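Local atomic coordinates of polysaccharide deacetylase-like protein (Bacillus anthracis, PDB entry 4V33), a protein that probably acts as a zinc-dependent polysaccharide deacetylase, one of two such putative enzymes required for osmotic stability and cell shape maintenance. Residues Q142-L147 against N197-V202; F320-K325 against M341-I346. One frame throughout, in Å; residues are numbered along the deposited sequence.

Contact 1: residues Q142-L147 against N197-V202; sequences QKVPVL and NKPIFV. With ACT (acetate ion), chain E.
P145 and F201 illustrate how two parallel strands lock together at their starting ends: F201 N donates a nearly straight bond to P145 O (3.0 Å), and one step on L147 N reaches F201 O (2.7 Å), so F201 is gripped from both its amide and its carbonyl. The same F201 O also receives a CA-H...O contact from V146.

Apolar side chains fill in on both faces of this pair. On the face of V146 and F201, V144 turns CG1 to the phenyl ring, 3.5 Å from F201 CD1; with CG1 anti to the backbone N (chi1 -178°), the other methyl, CG2, is left for the P199 ring. V146 lies against F201 CB with both its methyls. On the other face the P145 ring crosses I200 at about a right angle, its CG 3.8 Å from I200 CG1, and L147 CD1 meets I200 CD1 at 3.7 Å and then V202 CG2.

Before the strands pair, Q142 brings the NE2 end of its amide up to the CG-CD side of the P199 ring, NE2 3.5 Å from P199 CD, the two side chains crossing at about a right angle. That amide is fixed at both ends, since NE2 donates to the carbonyls of I193 and V196 while Q142 OE1 accepts from a water whose oxygen, 2.6 Å away, in turn accepts a hydrogen bond from K198 N. Farther out, I359 of helix 352-359 packs on P145, L147 and I200, and L184 of strand 183-185 on I200 and V202. Short parallel strands with helices packed outside them are characteristic of the irregular (beta/alpha) barrel of polysaccharide deacetylases.

Contact 2: residues F320-K325 against M341-I346; sequences FATTTK and MKRVRI
M341 pairs with T322 in parallel register, M341 N donating to A321 O (3.1 Å) and T323 N to M341 O (2.8 Å), although the strand axes are splayed by 53°. Beyond this single bridge the chains stay joined through R343 N, which donates to K325 O.

Between these backbone links a side chain takes over. The guanidinium of R343 sends NE almost straight to T323 O, 2.9 Å away and practically in the plane of the group, while T322 OG1 sits 3.5 Å above that plane over its centre. A bend at chi3 (-79°) turns the end of the arginine back toward 320-325, and T322 CB rests against its CD and NE. Rotation of the group is further restrained by NH2, which reaches a water bound to T322 O and forms a salt bridge with D205, and by NH1, which donates to T203 OG1. T323 is itself shaped by an ST turn, its OG1 accepting from K325 N (3.0 Å). At the outer end two extended lysines cross, CE of K325 touching CE of K342 at 3.9 Å; their like-charged NZ atoms remain 5.1 Å apart. Another water joins T324 O to R343 O, filling in where the strands diverge.

Strand 298-300 flanks 320-325 on its other side, with T322 against A300, while strand 146-149 borders 341-345, its V146 and M148 touching R343. F187 and W190 pack around F320 and M341, and helix 352-359 meets V344 and I346 through S358 and F355.

Strand 146-149 unites the two contacts: in contact 1 it pairs with 199-206, and its other neighbour is 341-345 of contact 2, with V146 O probably hydrogen-bonded to V344 N at 2.8 Å. L147 and I346 also pack together across this junction. Contact 1 is almost wholly buried near the centre of the chain, and its side chains meet mainly through hydrocarbon; contact 2 is only partly buried, and combines backbone bonds with an arginine, threonines, bridging waters and an outer pair of lysines. The zinc, held by D206, H264 and H268, lies about 7 Å from the R343 side chain but about 13 Å from that of V146, so contact 2 stands closer to the metal site.

Contact 1: residues Q142-L147 against N197-V202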
loop_
_atom_site.group_PDB
_atom_site.type_symbol
_atom_site.label_atom_id
_atom_site.label_comp_id
_atom_site.label_asym_id
_atom_site.label_seq_id
_atom_site.Cartn_x
_atom_site.Cartn_y
_atom_site.Cartn_z
ATOM N N GLN A 142 4.722 -1.910 -8.147
ATOM C CA GLN A 142 5.325 -2.597 -7.011
ATOM C C GLN A 142 4.341 -3.521 -6.323
ATOM O O GLN A 142 3.155 -3.212 -6.206
ATOM C CB GLN A 142 5.840 -1.587 -5.978
ATOM C CG GLN A 142 6.884 -0.652 -6.516
ATOM C CD GLN A 142 7.686 0.035 -5.428
ATOM O OE1 GLN A 142 8.900 -0.125 -5.357
ATOM N NE2 GLN A 142 7.018 0.836 -4.604
ATOM N N LYS A 143 4.848 -4.652 -5.855
ATOM C CA LYS A 143 4.039 -5.548 -5.040
ATOM C C LYS A 143 3.842 -4.926 -3.662
ATOM O O LYS A 143 4.705 -4.196 -3.158
ATOM C CB LYS A 143 4.693 -6.928 -4.933
ATOM C CG LYS A 143 5.964 -6.960 -4.098
ATOM C CD LYS A 143 6.700 -8.280 -4.265
ATOM C CE LYS A 143 7.943 -8.337 -3.388
ATOM N NZ LYS A 143 8.903 -7.244 -3.709
ATOM N N VAL A 144 2.693 -5.207 -3.059
ATOM C CA VAL A 144 2.348 -4.625 -1.775
ATOM C C VAL A 144 1.844 -5.734 -0.854
ATOM O O VAL A 144 0.714 -6.184 -0.992
ATOM C CB VAL A 144 1.229 -3.574 -1.927
ATOM C CG1 VAL A 144 0.903 -2.945 -0.588
ATOM C CG2 VAL A 144 1.642 -2.483 -2.932
ATOM N N PRO A 145 2.701 -6.195 0.073
ATOM C CA PRO A 145 2.198 -7.159 1.056
ATOM C C PRO A 145 1.261 -6.472 2.035
ATOM O O PRO A 145 1.543 -5.372 2.522
ATOM C CB PRO A 145 3.460 -7.658 1.765
ATOM C CG PRO A 145 4.531 -6.635 1.461
ATOM C CD PRO A 145 4.145 -5.938 0.188
ATOM N N VAL A 146 0.149 -7.139 2.314
ATOM C CA VAL A 146 -0.840 -6.648 3.258
ATOM C C VAL A 146 -0.911 -7.679 4.382
ATOM O O VAL A 146 -1.494 -8.750 4.222
ATOM C CB VAL A 146 -2.211 -6.456 2.586
ATOM C CG1 VAL A 146 -3.231 -5.915 3.589
ATOM C CG2 VAL A 146 -2.075 -5.513 1.386
ATOM N N LEU A 147 -0.265 -7.363 5.502
ATOM C CA LEU A 147 -0.181 -8.295 6.632
ATOM C C LEU A 147 -1.492 -8.379 7.391
ATOM O O LEU A 147 -2.171 -7.369 7.590
ATOM C CB LEU A 147 0.902 -7.835 7.600
ATOM C CG LEU A 147 2.335 -7.853 7.059
ATOM C CD1 LEU A 147 3.272 -7.046 7.962
ATOM C CD2 LEU A 147 2.813 -9.300 6.982
ATOM N N ASN A 197 9.465 3.526 -0.942
ATOM C CA ASN A 197 10.267 2.314 -0.930
ATOM C C ASN A 197 9.581 1.226 -0.113
ATOM O O ASN A 197 9.085 1.497 0.985
ATOM C CB ASN A 197 11.635 2.614 -0.318
ATOM C CG ASN A 197 12.582 1.437 -0.391
ATOM O OD1 ASN A 197 13.057 0.940 0.632
ATOM N ND2 ASN A 197 12.866 0.983 -1.605
ATOM N N LYS A 198 9.557 0.011 -0.648
ATOM C CA LYS A 198 9.046 -1.153 0.078
ATOM C C LYS A 198 7.731 -0.899 0.816
ATOM O O LYS A 198 7.667 -1.004 2.046
ATOM C CB LYS A 198 10.110 -1.652 1.059
ATOM C CG LYS A 198 11.396 -2.113 0.395
ATOM C CD LYS A 198 12.354 -2.680 1.439
ATOM C CE LYS A 198 13.682 -3.043 0.824
ATOM N NZ LYS A 198 14.571 -3.675 1.840
ATOM N N PRO A 199 6.676 -0.551 0.072
ATOM C CA PRO A 199 5.368 -0.329 0.697
ATOM C C PRO A 199 4.849 -1.592 1.370
ATOM O O PRO A 199 5.055 -2.693 0.865
ATOM C CB PRO A 199 4.470 0.023 -0.499
ATOM C CG PRO A 199 5.147 -0.636 -1.678
ATOM C CD PRO A 199 6.616 -0.433 -1.398
ATOM N N ILE A 200 4.187 -1.427 2.508
ATOM C CA ILE A 200 3.591 -2.550 3.214
ATOM C C ILE A 200 2.427 -2.046 4.065
ATOM O O ILE A 200 2.472 -0.922 4.573
ATOM C CB ILE A 200 4.649 -3.291 4.073
ATOM C CG1 ILE A 200 4.072 -4.589 4.649
ATOM C CG2 ILE A 200 5.215 -2.381 5.181
ATOM C CD1 ILE A 200 5.170 -5.575 5.097
ATOM N N PHE A 201 1.388 -2.868 4.188
ATOM C CA PHE A 201 0.221 -2.534 4.995
ATOM C C PHE A 201 0.129 -3.491 6.165
ATOM O O PHE A 201 -0.032 -4.694 5.973
ATOM C CB PHE A 201 -1.062 -2.649 4.156
ATOM C CG PHE A 201 -1.271 -1.497 3.217
ATOM C CD1 PHE A 201 -0.414 -1.292 2.150
ATOM C CD2 PHE A 201 -2.327 -0.620 3.400
ATOM C CE1 PHE A 201 -0.598 -0.223 1.281
ATOM C CE2 PHE A 201 -2.518 0.445 2.536
ATOM C CZ PHE A 201 -1.659 0.646 1.483
ATOM N N VAL A 202 0.255 -2.962 7.376
ATOM C CA VAL A 202 0.021 -3.757 8.572
ATOM C C VAL A 202 -1.461 -3.622 8.925
ATOM O O VAL A 202 -1.957 -2.502 9.100
ATOM C CB VAL A 202 0.873 -3.261 9.748
ATOM C CG1 VAL A 202 0.601 -4.095 11.003
ATOM C CG2 VAL A 202 2.367 -3.295 9.378
HETATM C C ACT E . 13.977 -6.995 2.788
HETATM O O ACT E . 13.120 -7.456 3.569
HETATM O OXT ACT E . 13.547 -6.211 1.917
HETATM C CH3 ACT E . 15.428 -7.364 2.889
HETATM O O HOH W 1 10.430 -0.405 -3.226
#

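Contact 2: residues F320-K325 against M341-I346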
loop_
_atom_site.group_PDB
_atom_site.type_symbol
_atom_site.label_atom_id
_atom_site.label_comp_id
_atom_site.label_asym_id
_atom_site.label_seq_id
_atom_site.Cartn_x
_atom_site.Cartn_y
_atom_site.Cartn_z
ATOM N N PHE A 320 -12.014 -0.184 -0.729
ATOM C CA PHE A 320 -11.024 -1.252 -0.549
ATOM C C PHE A 320 -11.627 -2.375 0.276
ATOM O O PHE A 320 -12.340 -2.126 1.248
ATOM C CB PHE A 320 -9.773 -0.730 0.180
ATOM C CG PHE A 320 -9.092 0.393 -0.529
ATOM C CD1 PHE A 320 -8.215 0.138 -1.565
ATOM C CD2 PHE A 320 -9.357 1.709 -0.181
ATOM C CE1 PHE A 320 -7.600 1.175 -2.238
ATOM C CE2 PHE A 320 -8.750 2.759 -0.850
ATOM C CZ PHE A 320 -7.867 2.492 -1.881
ATOM N N ALA A 321 -11.326 -3.613 -0.101
ATOM C CA ALA A 321 -11.759 -4.764 0.684
ATOM C C ALA A 321 -10.701 -5.845 0.615
ATOM O O ALA A 321 -10.191 -6.153 -0.467
ATOM C CB ALA A 321 -13.099 -5.284 0.182
ATOM N N THR A 322 -10.343 -6.389 1.775
ATOM C CA THR A 322 -9.328 -7.434 1.856
ATOM C C THR A 322 -9.930 -8.797 2.164
ATOM O O THR A 322 -10.899 -8.916 2.923
ATOM C CB THR A 322 -8.254 -7.125 2.925
ATOM O OG1 THR A 322 -8.892 -6.698 4.135
ATOM C CG2 THR A 322 -7.304 -6.037 2.434
ATOM N N THR A 323 -9.329 -9.819 1.566
ATOM C CA THR A 323 -9.745 -11.205 1.742
ATOM C C THR A 323 -8.739 -11.919 2.633
ATOM O O THR A 323 -7.870 -11.284 3.228
ATOM C CB THR A 323 -9.804 -11.929 0.378
ATOM O OG1 THR A 323 -8.470 -12.158 -0.101
ATOM C CG2 THR A 323 -10.575 -11.096 -0.652
ATOM N N THR A 324 -8.861 -13.239 2.745
ATOM C CA THR A 324 -7.808 -14.010 3.393
ATOM C C THR A 324 -7.067 -14.915 2.416
ATOM O O THR A 324 -6.353 -15.831 2.832
ATOM C CB THR A 324 -8.330 -14.842 4.586
ATOM O OG1 THR A 324 -9.327 -15.767 4.138
ATOM C CG2 THR A 324 -8.917 -13.931 5.657
ATOM N N LYS A 325 -7.232 -14.663 1.119
ATOM C CA LYS A 325 -6.476 -15.413 0.123
ATOM C C LYS A 325 -5.005 -15.052 0.288
ATOM O O LYS A 325 -4.665 -13.879 0.403
ATOM C CB LYS A 325 -6.962 -15.080 -1.290
ATOM C CG LYS A 325 -6.323 -15.927 -2.379
ATOM C CD LYS A 325 -6.997 -15.692 -3.727
ATOM C CE LYS A 325 -6.288 -16.452 -4.837
ATOM N NZ LYS A 325 -6.987 -16.309 -6.148
ATOM N N MET A 341 -8.545 -7.963 -2.327
ATOM C CA MET A 341 -7.118 -7.857 -2.039
ATOM C C MET A 341 -6.600 -8.998 -1.158
ATOM O O MET A 341 -7.101 -9.221 -0.056
ATOM C CB MET A 341 -6.839 -6.495 -1.386
ATOM C CG MET A 341 -5.381 -6.097 -1.275
ATOM S SD MET A 341 -5.216 -4.338 -0.861
ATOM C CE MET A 341 -5.790 -3.569 -2.374
ATOM N N LYS A 342 -5.580 -9.698 -1.650
ATOM C CA LYS A 342 -4.946 -10.781 -0.899
ATOM C C LYS A 342 -4.221 -10.251 0.329
ATOM O O LYS A 342 -3.824 -9.081 0.375
ATOM C CB LYS A 342 -3.913 -11.496 -1.765
ATOM C CG LYS A 342 -4.450 -12.269 -2.952
ATOM C CD LYS A 342 -3.269 -12.689 -3.824
ATOM C CE LYS A 342 -3.697 -13.500 -5.026
ATOM N NZ LYS A 342 -2.520 -13.802 -5.890
ATOM N N ARG A 343 -4.019 -11.130 1.305
ATOM C CA ARG A 343 -3.261 -10.784 2.500
ATOM C C ARG A 343 -2.274 -11.873 2.903
ATOM O O ARG A 343 -2.433 -13.047 2.561
ATOM C CB ARG A 343 -4.190 -10.448 3.671
ATOM C CG ARG A 343 -4.985 -9.159 3.457
ATOM C CD ARG A 343 -5.560 -8.651 4.758
ATOM N NE ARG A 343 -6.765 -9.388 5.150
ATOM C CZ ARG A 343 -7.388 -9.201 6.306
ATOM N NH1 ARG A 343 -6.901 -8.327 7.187
ATOM N NH2 ARG A 343 -8.501 -9.883 6.578
ATOM N N VAL A 344 -1.248 -11.453 3.635
ATOM C CA VAL A 344 -0.259 -12.374 4.186
ATOM C C VAL A 344 -0.602 -12.649 5.651
ATOM O O VAL A 344 -0.561 -11.744 6.490
ATOM C CB VAL A 344 1.163 -11.774 4.071
ATOM C CG1 VAL A 344 2.191 -12.718 4.697
ATOM C CG2 VAL A 344 1.510 -11.484 2.603
ATOM N N ARG A 345 -0.949 -13.894 5.960
ATOM C CA ARG A 345 -1.334 -14.278 7.313
ATOM C C ARG A 345 -0.106 -14.466 8.201
ATOM O O ARG A 345 0.818 -15.185 7.832
ATOM C CB ARG A 345 -2.135 -15.577 7.265
ATOM C CG ARG A 345 -2.519 -16.121 8.625
ATOM C CD ARG A 345 -3.324 -17.424 8.501
ATOM N NE ARG A 345 -4.645 -17.231 7.908
ATOM C CZ ARG A 345 -5.719 -16.846 8.589
ATOM N NH1 ARG A 345 -5.629 -16.578 9.886
ATOM N NH2 ARG A 345 -6.887 -16.709 7.964
ATOM N N ILE A 346 -0.091 -13.795 9.348
ATOM C CA ILE A 346 0.930 -14.067 10.354
ATOM C C ILE A 346 0.370 -15.013 11.417
ATOM O O ILE A 346 -0.755 -14.838 11.887
ATOM C CB ILE A 346 1.472 -12.778 10.999
ATOM C CG1 ILE A 346 1.977 -11.809 9.919
ATOM C CG2 ILE A 346 2.577 -13.117 12.002
ATOM C CD1 ILE A 346 2.930 -12.434 8.902
HETATM O O HOH W 2 -10.737 -10.975 4.892
HETATM O O HOH W 3 -3.914 -14.947 3.983
HETATM O O HOH W 4 -6.528 -17.900 4.865
#